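Local structure of DNA repair protein RAD7 (Saccharomyces cerevisiae, 5ZB2) at residues H66-F71 / L79-C84; K37-D40 / G44-T47; E116-I121 / L131-P136. The protein takes part, within the global genome repair complex, in nucleotide excision repair of nontranscribed DNA, and interacts with Elc1. One frame throughout, in Å; residues are numbered along the deposited sequence.

How the interactions relate
Interactions 1 and 3 are buried apolar contacts of the leucine-rich repeat solenoid, each packing a turn or helix against a strand of the inner face: the turn 66-71 against strand 78-81, and helix 115-124 against strand 130-134. Aromatic rings carry the first of these, aliphatic branches alone the second; their nearest atoms stay about 6 Å apart. Interaction 2 lies farther out, where the long helix 8-41 ends, and mixes a backbone hydrogen bond with a small apolar overlap. It touches interaction 1 directly: Arg39 NH1 reaches Leu70 O, 2.9 Å away, probably as a hydrogen bond, while Leu38 packs on Leu70. Interactions 1 and 2 both also meet the second Rad7 subunit.

Interaction 1: H66-F71 / L79-C84; sequences HTLQLF and LTFSDC. With 9FO (3,6,9,12,15,18,21,24,27,30,33,36,39,42,45,48,51,54,57-nonadecaoxanonapentacontane-1,59-diol), chain K.
Phe81 drives the edge of its ring at the face of Phe71, a T-shaped pair with centroids 5.3 Å apart and planes at 77°. The leading edge atom is Phe81 CZ, 4.1 Å from Phe71 CG, and Phe81 CE1 stands over the centre of the same face. With CG anti to the carbonyl carbon (chi1 -55°), the Phe71 ring is carried from the end of the short 3-10 turn toward the strand. Leu68 reaches the Phe81 edge too: its CD1 lies 3.8 Å from Phe81 CE2, the two side chains crossing at about a right angle. Leu79, two residues before Phe81 on the strand, adds CD1 at 4.4 Å from Phe71 CD2, approaching that ring obliquely, while its CG sits over a face of Phe81, offset toward the rim. Ala54 of helix 50-59 and Leu63 touch both phenylalanines and extend the cluster.

The other side of the turn carries the polar groups. Gln69 NE2 donates to His66 O at 3.2 Å in a nearly straight bond (168°), arriving in the carbonyl plane on a lone pair, with the oxygen almost in the amide plane. Gln69 OE1 lies 3.6 Å from CBP of the bound polyethylene glycol, which also passes His66 N. Trp23 of the second Rad7 subunit packs on Gln69, and His66 NE2 bonds to Ser17 O of that subunit. Without the amide, as with an alanine here, His66 O would probably lose its side-chain donor and a gap would be likely to open beside the glycol chain and that tryptophan. The turn therefore divides its chemistry: rings and methyls pack it against strand 78-81, the outermost strand at this end of the leucine-rich repeat solenoid, while the Gln69 amide meets the glycol, and the His66 imidazole the second subunit.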
loop_
_atom_site.group_PDB
_atom_site.type_symbol
_atom_site.label_atom_id
_atom_site.label_comp_id
_atom_site.label_asym_id
_atom_site.label_seq_id
_atom_site.Cartn_x
_atom_site.Cartn_y
_atom_site.Cartn_z
ATOM N N HIS A 66 3.368 -12.050 4.705
ATOM C CA HIS A 66 3.461 -13.225 3.846
ATOM C C HIS A 66 2.393 -14.251 4.218
ATOM O O HIS A 66 1.558 -14.629 3.388
ATOM C CB HIS A 66 4.870 -13.818 3.962
ATOM C CG HIS A 66 5.205 -14.836 2.917
ATOM N ND1 HIS A 66 5.188 -14.555 1.568
ATOM C CD2 HIS A 66 5.600 -16.128 3.028
ATOM C CE1 HIS A 66 5.540 -15.635 0.892
ATOM N NE2 HIS A 66 5.794 -16.603 1.754
ATOM N N THR A 67 2.394 -14.698 5.476
ATOM C CA THR A 67 1.420 -15.685 5.926
ATOM C C THR A 67 0.016 -15.110 6.033
ATOM O O THR A 67 -0.956 -15.876 6.028
ATOM C CB THR A 67 1.842 -16.261 7.281
ATOM O OG1 THR A 67 2.026 -15.197 8.221
ATOM C CG2 THR A 67 3.136 -17.037 7.146
ATOM N N LEU A 68 -0.113 -13.785 6.132
ATOM C CA LEU A 68 -1.430 -13.157 6.162
ATOM C C LEU A 68 -2.301 -13.610 5.000
ATOM O O LEU A 68 -3.532 -13.607 5.106
ATOM C CB LEU A 68 -1.276 -11.634 6.135
ATOM C CG LEU A 68 -2.562 -10.811 6.011
ATOM C CD1 LEU A 68 -3.449 -11.018 7.231
ATOM C CD2 LEU A 68 -2.230 -9.339 5.821
ATOM N N GLN A 69 -1.683 -13.997 3.883
ATOM C CA GLN A 69 -2.441 -14.355 2.691
ATOM C C GLN A 69 -3.269 -15.614 2.887
ATOM O O GLN A 69 -4.204 -15.847 2.113
ATOM C CB GLN A 69 -1.486 -14.526 1.509
ATOM C CG GLN A 69 -0.798 -13.229 1.111
ATOM C CD GLN A 69 0.191 -13.419 -0.014
ATOM O OE1 GLN A 69 -0.070 -13.045 -1.158
ATOM N NE2 GLN A 69 1.333 -14.008 0.303
ATOM N N LEU A 70 -2.952 -16.423 3.902
ATOM C CA LEU A 70 -3.764 -17.591 4.226
ATOM C C LEU A 70 -5.175 -17.211 4.665
ATOM O O LEU A 70 -6.085 -18.046 4.595
ATOM C CB LEU A 70 -3.080 -18.399 5.335
ATOM C CG LEU A 70 -1.663 -18.888 5.014
ATOM C CD1 LEU A 70 -0.901 -19.251 6.283
ATOM C CD2 LEU A 70 -1.719 -20.075 4.066
ATOM N N PHE A 71 -5.378 -15.973 5.109
ATOM C CA PHE A 71 -6.636 -15.548 5.704
ATOM C C PHE A 71 -7.446 -14.632 4.794
ATOM O O PHE A 71 -8.438 -14.050 5.246
ATOM C CB PHE A 71 -6.363 -14.842 7.034
ATOM C CG PHE A 71 -5.558 -15.658 7.999
ATOM C CD1 PHE A 71 -4.174 -15.641 7.956
ATOM C CD2 PHE A 71 -6.183 -16.443 8.953
ATOM C CE1 PHE A 71 -3.431 -16.393 8.843
ATOM C CE2 PHE A 71 -5.443 -17.196 9.842
ATOM C CZ PHE A 71 -4.069 -17.170 9.788
ATOM N N LEU A 79 -12.507 -12.644 13.434
ATOM C CA LEU A 79 -11.090 -12.948 13.298
ATOM C C LEU A 79 -10.326 -12.362 14.476
ATOM O O LEU A 79 -10.545 -11.203 14.849
ATOM C CB LEU A 79 -10.531 -12.394 11.980
ATOM C CG LEU A 79 -9.029 -12.591 11.755
ATOM C CD1 LEU A 79 -8.673 -14.071 11.690
ATOM C CD2 LEU A 79 -8.582 -11.870 10.489
ATOM N N THR A 80 -9.427 -13.163 15.047
ATOM C CA THR A 80 -8.552 -12.742 16.134
ATOM C C THR A 80 -7.110 -13.022 15.738
ATOM O O THR A 80 -6.782 -14.140 15.332
ATOM C CB THR A 80 -8.890 -13.479 17.441
ATOM O OG1 THR A 80 -10.212 -13.129 17.861
ATOM C CG2 THR A 80 -7.902 -13.126 18.552
ATOM N N PHE A 81 -6.258 -11.999 15.849
ATOM C CA PHE A 81 -4.813 -12.122 15.658
ATOM C C PHE A 81 -4.148 -11.803 16.991
ATOM O O PHE A 81 -4.227 -10.665 17.468
ATOM C CB PHE A 81 -4.301 -11.174 14.568
ATOM C CG PHE A 81 -4.555 -11.638 13.152
ATOM C CD1 PHE A 81 -4.906 -12.949 12.866
ATOM C CD2 PHE A 81 -4.408 -10.747 12.098
ATOM C CE1 PHE A 81 -5.120 -13.354 11.557
ATOM C CE2 PHE A 81 -4.620 -11.148 10.793
ATOM C CZ PHE A 81 -4.976 -12.452 10.522
ATOM N N SER A 82 -3.484 -12.798 17.586
ATOM C CA SER A 82 -2.918 -12.633 18.921
ATOM C C SER A 82 -1.601 -11.863 18.923
ATOM O O SER A 82 -1.234 -11.301 19.960
ATOM C CB SER A 82 -2.712 -14.002 19.576
ATOM O OG SER A 82 -3.955 -14.652 19.785
ATOM N N ASP A 83 -0.883 -11.820 17.801
ATOM C CA ASP A 83 0.361 -11.047 17.728
ATOM C C ASP A 83 0.519 -10.555 16.293
ATOM O O ASP A 83 0.951 -11.318 15.426
ATOM C CB ASP A 83 1.559 -11.882 18.162
ATOM C CG ASP A 83 2.861 -11.089 18.154
ATOM O OD1 ASP A 83 2.931 -10.043 17.474
ATOM O OD2 ASP A 83 3.822 -11.517 18.826
ATOM N N CYS A 84 0.181 -9.282 16.063
ATOM C CA CYS A 84 0.277 -8.640 14.757
ATOM C C CYS A 84 1.552 -7.832 14.584
ATOM O O CYS A 84 1.646 -7.053 13.631
ATOM C CB CYS A 84 -0.905 -7.696 14.535
ATOM S SG CYS A 84 -2.511 -8.381 14.839
HETATM O OAA 9FO K . -9.093 4.154 -6.323
HETATM C CAB 9FO K . -8.906 2.770 -6.223
HETATM C CAC 9FO K . -8.156 2.265 -7.455
HETATM O OAD 9FO K . -8.342 0.886 -7.600
HETATM C CAE 9FO K . -7.597 0.094 -6.723
HETATM C CAF 9FO K . -8.176 -1.321 -6.708
HETATM O OAG 9FO K . -7.929 -1.913 -5.465
HETATM C CAH 9FO K . -8.805 -1.506 -4.452
HETATM C CAI 9FO K . -8.005 -1.318 -3.171
HETATM O OAJ 9FO K . -7.450 -0.036 -3.188
HETATM C CAK 9FO K . -6.156 0.045 -2.666
HETATM C CAL 9FO K . -5.537 1.381 -3.064
HETATM O OAM 9FO K . -4.226 1.179 -3.508
HETATM C CAN 9FO K . -3.857 1.997 -4.579
HETATM C CAO 9FO K . -4.428 1.422 -5.866
HETATM O OAP 9FO K . -3.386 1.119 -6.750
HETATM C CAQ 9FO K . -3.793 0.390 -7.868
HETATM C CAR 9FO K . -3.956 -1.072 -7.474
HETATM O OAS 9FO K . -4.016 -1.876 -8.614
HETATM C CAT 9FO K . -4.865 -2.981 -8.483
HETATM C CAU 9FO K . -4.358 -3.948 -7.412
HETATM O OAV 9FO K . -5.353 -4.130 -6.448
HETATM C CAW 9FO K . -4.945 -4.871 -5.335
HETATM C CAX 9FO K . -6.081 -4.918 -4.315
HETATM O OAY 9FO K . -5.857 -3.987 -3.294
HETATM C CAZ 9FO K . -4.909 -4.375 -2.339
HETATM C CBA 9FO K . -4.959 -3.410 -1.157
HETATM O OBB 9FO K . -3.699 -2.855 -0.918
HETATM C CBC 9FO K . -3.458 -1.618 -1.526
HETATM C CBD 9FO K . -2.153 -1.054 -0.972
HETATM O OBE 9FO K . -1.082 -1.632 -1.655
HETATM C CBF 9FO K . -0.040 -2.016 -0.811
HETATM C CBG 9FO K . 1.118 -2.549 -1.647
HETATM O OBH 9FO K . 0.643 -2.895 -2.921
HETATM C CBI 9FO K . 1.382 -3.893 -3.573
HETATM C CBJ 9FO K . 0.512 -4.583 -4.620
HETATM O OBK 9FO K . 0.758 -5.963 -4.572
HETATM C CBL 9FO K . -0.379 -6.780 -4.652
HETATM C CBM 9FO K . -0.062 -8.135 -4.028
HETATM O OBN 9FO K . -1.243 -8.868 -3.876
HETATM C CBO 9FO K . -1.860 -8.735 -2.627
HETATM C CBP 9FO K . -1.181 -9.637 -1.595
HETATM O OBQ 9FO K . -1.359 -9.055 -0.334
HETATM C CBR 9FO K . -0.390 -9.351 0.631
HETATM C CBS 9FO K . -0.381 -8.193 1.623
HETATM O OBT 9FO K . 0.942 -7.813 1.869
HETATM C CBU 9FO K . 1.114 -6.452 2.145
HETATM C CBV 9FO K . 2.563 -6.077 1.869
HETATM O OBW 9FO K . 2.689 -5.751 0.516
HETATM C CBX 9FO K . 3.994 -5.433 0.124
HETATM C CBY 9FO K . 4.100 -5.487 -1.398
HETATM O OBZ 9FO K . 3.472 -6.639 -1.886
HETATM C CCA 9FO K . 4.271 -7.390 -2.758
HETATM C CCB 9FO K . 3.400 -8.396 -3.506
HETATM O OCC 9FO K . 3.270 -9.607 -2.817
HETATM C CCD 9FO K . 2.632 -9.559 -1.573
HETATM C CCE 9FO K . 3.713 -9.440 -0.501
HETATM O OCF 9FO K . 3.527 -10.392 0.507
HETATM C CCG 9FO K . 4.222 -10.117 1.693
HETATM C CCH 9FO K . 5.680 -9.754 1.404
HETATM O OCI 9FO K . 6.460 -9.988 2.543
#

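Interaction 2: K37-D40 / G44-T47; sequences KLRD and GVST
Arg39 lays the aliphatic part of its side chain against Val45, CD coming within 3.6 Å of Val45 CG1. The same methyl also meets Arg39 CG and CB, so one valine methyl touches three successive methylenes. Chi1 of Val45, 55°, puts CG1 between the backbone N and the carbonyl carbon, and from there it faces the arginine. Beyond CD the arginine chain bends, taking the guanidinium to other partners: the backbone of Leu70 and Leu72 for NH1, and Asn36 OD1 for NH2.

The backbone makes the second link. Gly44 N donates to Arg39 O at 2.7 Å, a bent bond of 138° with the donor tilted 27° from the carbonyl plane. It joins the last turn of helix 8-41 to the loop that follows, which leaves with a positive phi at Gly44, a value favourable to glycine. Leu92 of the Elongin-C chain packs on Val45. Arg39 thus does two jobs at once: its methylenes and carbonyl hold the outgoing loop at the Elc1 interface, and its charged end is satisfied by backbone oxygens of the loop before strand 78-81 and by an asparagine of its own helix.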
loop_
_atom_site.group_PDB
_atom_site.type_symbol
_atom_site.label_atom_id
_atom_site.label_comp_id
_atom_site.label_asym_id
_atom_site.label_seq_id
_atom_site.Cartn_x
_atom_site.Cartn_y
_atom_site.Cartn_z
ATOM N N LYS A 37 -6.882 -21.654 -3.690
ATOM C CA LYS A 37 -5.848 -22.550 -4.196
ATOM C C LYS A 37 -4.717 -22.705 -3.186
ATOM O O LYS A 37 -4.277 -23.822 -2.895
ATOM C CB LYS A 37 -5.312 -22.032 -5.532
ATOM C CG LYS A 37 -4.245 -22.914 -6.179
ATOM C CD LYS A 37 -4.784 -24.288 -6.549
ATOM C CE LYS A 37 -3.729 -25.125 -7.262
ATOM N NZ LYS A 37 -4.239 -26.479 -7.626
ATOM N N LEU A 38 -4.237 -21.588 -2.633
ATOM C CA LEU A 38 -3.176 -21.659 -1.631
ATOM C C LEU A 38 -3.597 -22.522 -0.446
ATOM O O LEU A 38 -2.847 -23.400 -0.004
ATOM C CB LEU A 38 -2.803 -20.251 -1.162
ATOM C CG LEU A 38 -1.792 -20.162 -0.015
ATOM C CD1 LEU A 38 -0.495 -20.845 -0.386
ATOM C CD2 LEU A 38 -1.543 -18.710 0.366
ATOM N N ARG A 39 -4.798 -22.283 0.083
ATOM C CA ARG A 39 -5.269 -23.065 1.222
ATOM C C ARG A 39 -5.460 -24.530 0.846
ATOM O O ARG A 39 -5.109 -25.428 1.622
ATOM C CB ARG A 39 -6.572 -22.478 1.760
ATOM C CG ARG A 39 -6.396 -21.156 2.494
ATOM C CD ARG A 39 -7.723 -20.635 3.027
ATOM N NE ARG A 39 -8.561 -20.066 1.973
ATOM C CZ ARG A 39 -8.591 -18.779 1.635
ATOM N NH1 ARG A 39 -7.828 -17.892 2.263
ATOM N NH2 ARG A 39 -9.392 -18.371 0.662
ATOM N N ASP A 40 -6.013 -24.795 -0.339
ATOM C CA ASP A 40 -6.242 -26.176 -0.750
ATOM C C ASP A 40 -4.925 -26.906 -0.985
ATOM O O ASP A 40 -4.805 -28.095 -0.669
ATOM C CB ASP A 40 -7.109 -26.212 -2.008
ATOM C CG ASP A 40 -8.531 -25.738 -1.752
ATOM O OD1 ASP A 40 -9.017 -25.888 -0.611
ATOM O OD2 ASP A 40 -9.163 -25.218 -2.695
ATOM N N GLY A 44 -6.014 -27.715 2.625
ATOM C CA GLY A 44 -7.314 -27.134 2.889
ATOM C C GLY A 44 -7.497 -26.733 4.339
ATOM O O GLY A 44 -6.864 -27.301 5.231
ATOM N N VAL A 45 -8.360 -25.747 4.585
ATOM C CA VAL A 45 -8.663 -25.301 5.940
ATOM C C VAL A 45 -10.036 -24.646 5.943
ATOM O O VAL A 45 -10.270 -23.658 5.237
ATOM C CB VAL A 45 -7.579 -24.341 6.472
ATOM C CG1 VAL A 45 -7.383 -23.156 5.529
ATOM C CG2 VAL A 45 -7.918 -23.866 7.884
ATOM N N SER A 46 -10.958 -25.203 6.720
ATOM C CA SER A 46 -12.275 -24.609 6.849
ATOM C C SER A 46 -12.188 -23.294 7.614
ATOM O O SER A 46 -11.193 -22.992 8.280
ATOM C CB SER A 46 -13.224 -25.566 7.569
ATOM O OG SER A 46 -12.750 -25.842 8.876
ATOM N N THR A 47 -13.257 -22.504 7.518
ATOM C CA THR A 47 -13.297 -21.242 8.244
ATOM C C THR A 47 -13.320 -21.466 9.747
ATOM O O THR A 47 -12.861 -20.605 10.505
ATOM C CB THR A 47 -14.517 -20.435 7.812
ATOM O OG1 THR A 47 -15.704 -21.187 8.080
ATOM C CG2 THR A 47 -14.445 -20.122 6.329
#

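Interaction 3: E116-I121 / L131-P136; sequences ESLLYI and LNLDGP
Leu118 sets CD1 against two leucines of the strand, 4.2 Å from Leu133 CD1 and 4.3 Å from Leu131 CD2. One turn further along the helix, Ile121 CG2 approaches Leu131 CD1 at 4.4 Å. Leu131 is thus shared, with one methyl toward each helix residue, and every touch is between methyl groups. The CB of Leu118 does not aim straight at the strand; with CG anti to the backbone N (chi1 -173°), the branch nevertheless arrives there.

A second shell fills in around these four. Leu107 of strand 104-108 touches both Ile121 and Leu133, and Phe147 of helix 141-150 packs on Leu118 and Leu131, so the preceding strand and the following helix share the same core. Leu131 bonds through its backbone to Glu157 and His159 of the next strand, and Leu133 to His159, while Asn132, between them, bonds through its backbone to Leu105 and Leu107 on the other side.

Helix and strand run nearly antiparallel, at 164°, with axes 12.4 Å apart, a spacing spanned by side chains alone. This is the arrangement of a leucine-rich repeat, in which helices line the outside and parallel strands the inside of the curved solenoid. With no hydrogen bond crossing between the two segments, their association rests on the burial of aliphatic branches.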
loop_
_atom_site.group_PDB
_atom_site.type_symbol
_atom_site.label_atom_id
_atom_site.label_comp_id
_atom_site.label_asym_id
_atom_site.label_seq_id
_atom_site.Cartn_x
_atom_site.Cartn_y
_atom_site.Cartn_z
ATOM N N GLU A 116 -3.694 5.574 8.161
ATOM C CA GLU A 116 -4.321 5.024 6.964
ATOM C C GLU A 116 -4.868 3.624 7.221
ATOM O O GLU A 116 -5.956 3.281 6.747
ATOM C CB GLU A 116 -3.314 5.016 5.813
ATOM C CG GLU A 116 -3.838 4.423 4.517
ATOM C CD GLU A 116 -2.811 4.478 3.398
ATOM O OE1 GLU A 116 -3.170 4.931 2.295
ATOM O OE2 GLU A 116 -1.646 4.074 3.622
ATOM N N SER A 117 -4.129 2.802 7.971
ATOM C CA SER A 117 -4.599 1.452 8.272
ATOM C C SER A 117 -5.911 1.488 9.046
ATOM O O SER A 117 -6.837 0.724 8.751
ATOM C CB SER A 117 -3.539 0.688 9.068
ATOM O OG SER A 117 -2.312 0.639 8.373
ATOM N N LEU A 118 -6.006 2.373 10.041
ATOM C CA LEU A 118 -7.204 2.434 10.872
ATOM C C LEU A 118 -8.420 2.873 10.064
ATOM O O LEU A 118 -9.519 2.338 10.249
ATOM C CB LEU A 118 -6.973 3.378 12.053
ATOM C CG LEU A 118 -8.066 3.430 13.121
ATOM C CD1 LEU A 118 -8.330 2.053 13.723
ATOM C CD2 LEU A 118 -7.688 4.432 14.206
ATOM N N LEU A 119 -8.247 3.848 9.162
ATOM C CA LEU A 119 -9.377 4.331 8.373
ATOM C C LEU A 119 -9.776 3.340 7.283
ATOM O O LEU A 119 -10.949 3.286 6.899
ATOM C CB LEU A 119 -9.048 5.696 7.768
ATOM C CG LEU A 119 -8.675 6.793 8.773
ATOM C CD1 LEU A 119 -8.528 8.134 8.072
ATOM C CD2 LEU A 119 -9.690 6.899 9.902
ATOM N N TYR A 120 -8.830 2.549 6.771
ATOM C CA TYR A 120 -9.197 1.446 5.887
ATOM C C TYR A 120 -10.140 0.480 6.595
ATOM O O TYR A 120 -11.157 0.056 6.033
ATOM C CB TYR A 120 -7.944 0.710 5.415
ATOM C CG TYR A 120 -7.430 1.110 4.052
ATOM C CD1 TYR A 120 -6.902 2.375 3.825
ATOM C CD2 TYR A 120 -7.437 0.204 2.998
ATOM C CE1 TYR A 120 -6.414 2.733 2.579
ATOM C CE2 TYR A 120 -6.951 0.551 1.751
ATOM C CZ TYR A 120 -6.440 1.815 1.547
ATOM O OH TYR A 120 -5.957 2.156 0.306
ATOM N N ILE A 121 -9.810 0.115 7.837
ATOM C CA ILE A 121 -10.644 -0.810 8.602
ATOM C C ILE A 121 -12.053 -0.251 8.759
ATOM O O ILE A 121 -13.048 -0.950 8.537
ATOM C CB ILE A 121 -9.993 -1.104 9.965
ATOM C CG1 ILE A 121 -8.752 -1.968 9.764
ATOM C CG2 ILE A 121 -10.975 -1.791 10.920
ATOM C CD1 ILE A 121 -7.875 -2.075 10.983
ATOM N N LEU A 131 -14.247 -4.023 17.495
ATOM C CA LEU A 131 -12.817 -3.860 17.247
ATOM C C LEU A 131 -12.072 -3.877 18.573
ATOM O O LEU A 131 -12.387 -3.093 19.475
ATOM C CB LEU A 131 -12.530 -2.557 16.490
ATOM C CG LEU A 131 -11.100 -2.375 15.962
ATOM C CD1 LEU A 131 -10.730 -3.457 14.954
ATOM C CD2 LEU A 131 -10.919 -0.995 15.343
ATOM N N ASN A 132 -11.083 -4.768 18.681
ATOM C CA ASN A 132 -10.217 -4.881 19.850
ATOM C C ASN A 132 -8.779 -4.648 19.403
ATOM O O ASN A 132 -8.264 -5.387 18.557
ATOM C CB ASN A 132 -10.371 -6.256 20.505
ATOM C CG ASN A 132 -9.630 -6.374 21.830
ATOM O OD1 ASN A 132 -8.598 -5.737 22.048
ATOM N ND2 ASN A 132 -10.159 -7.203 22.725
ATOM N N LEU A 133 -8.139 -3.620 19.959
ATOM C CA LEU A 133 -6.779 -3.245 19.590
ATOM C C LEU A 133 -5.907 -3.186 20.836
ATOM O O LEU A 133 -6.266 -2.527 21.818
ATOM C CB LEU A 133 -6.752 -1.890 18.876
ATOM C CG LEU A 133 -7.617 -1.722 17.625
ATOM C CD1 LEU A 133 -7.533 -0.287 17.121
ATOM C CD2 LEU A 133 -7.212 -2.695 16.531
ATOM N N ASP A 134 -4.755 -3.847 20.772
ATOM C CA ASP A 134 -3.801 -3.860 21.872
ATOM C C ASP A 134 -2.444 -3.371 21.367
ATOM O O ASP A 134 -1.756 -4.076 20.628
ATOM C CB ASP A 134 -3.670 -5.268 22.451
ATOM C CG ASP A 134 -2.678 -5.338 23.595
ATOM O OD1 ASP A 134 -2.286 -4.270 24.110
ATOM O OD2 ASP A 134 -2.289 -6.461 23.979
ATOM N N GLY A 135 -2.078 -2.174 21.746
ATOM C CA GLY A 135 -0.835 -1.603 21.336
ATOM C C GLY A 135 -0.802 -0.739 20.098
ATOM O O GLY A 135 0.220 -0.675 19.497
ATOM N N PRO A 136 -1.881 -0.082 19.708
ATOM C CA PRO A 136 -1.814 0.792 18.528
ATOM C C PRO A 136 -1.193 2.127 18.909
ATOM O O PRO A 136 -1.898 3.137 18.939
ATOM C CB PRO A 136 -3.279 0.963 18.130
ATOM C CG PRO A 136 -4.041 0.759 19.396
ATOM C CD PRO A 136 -3.259 -0.237 20.206
#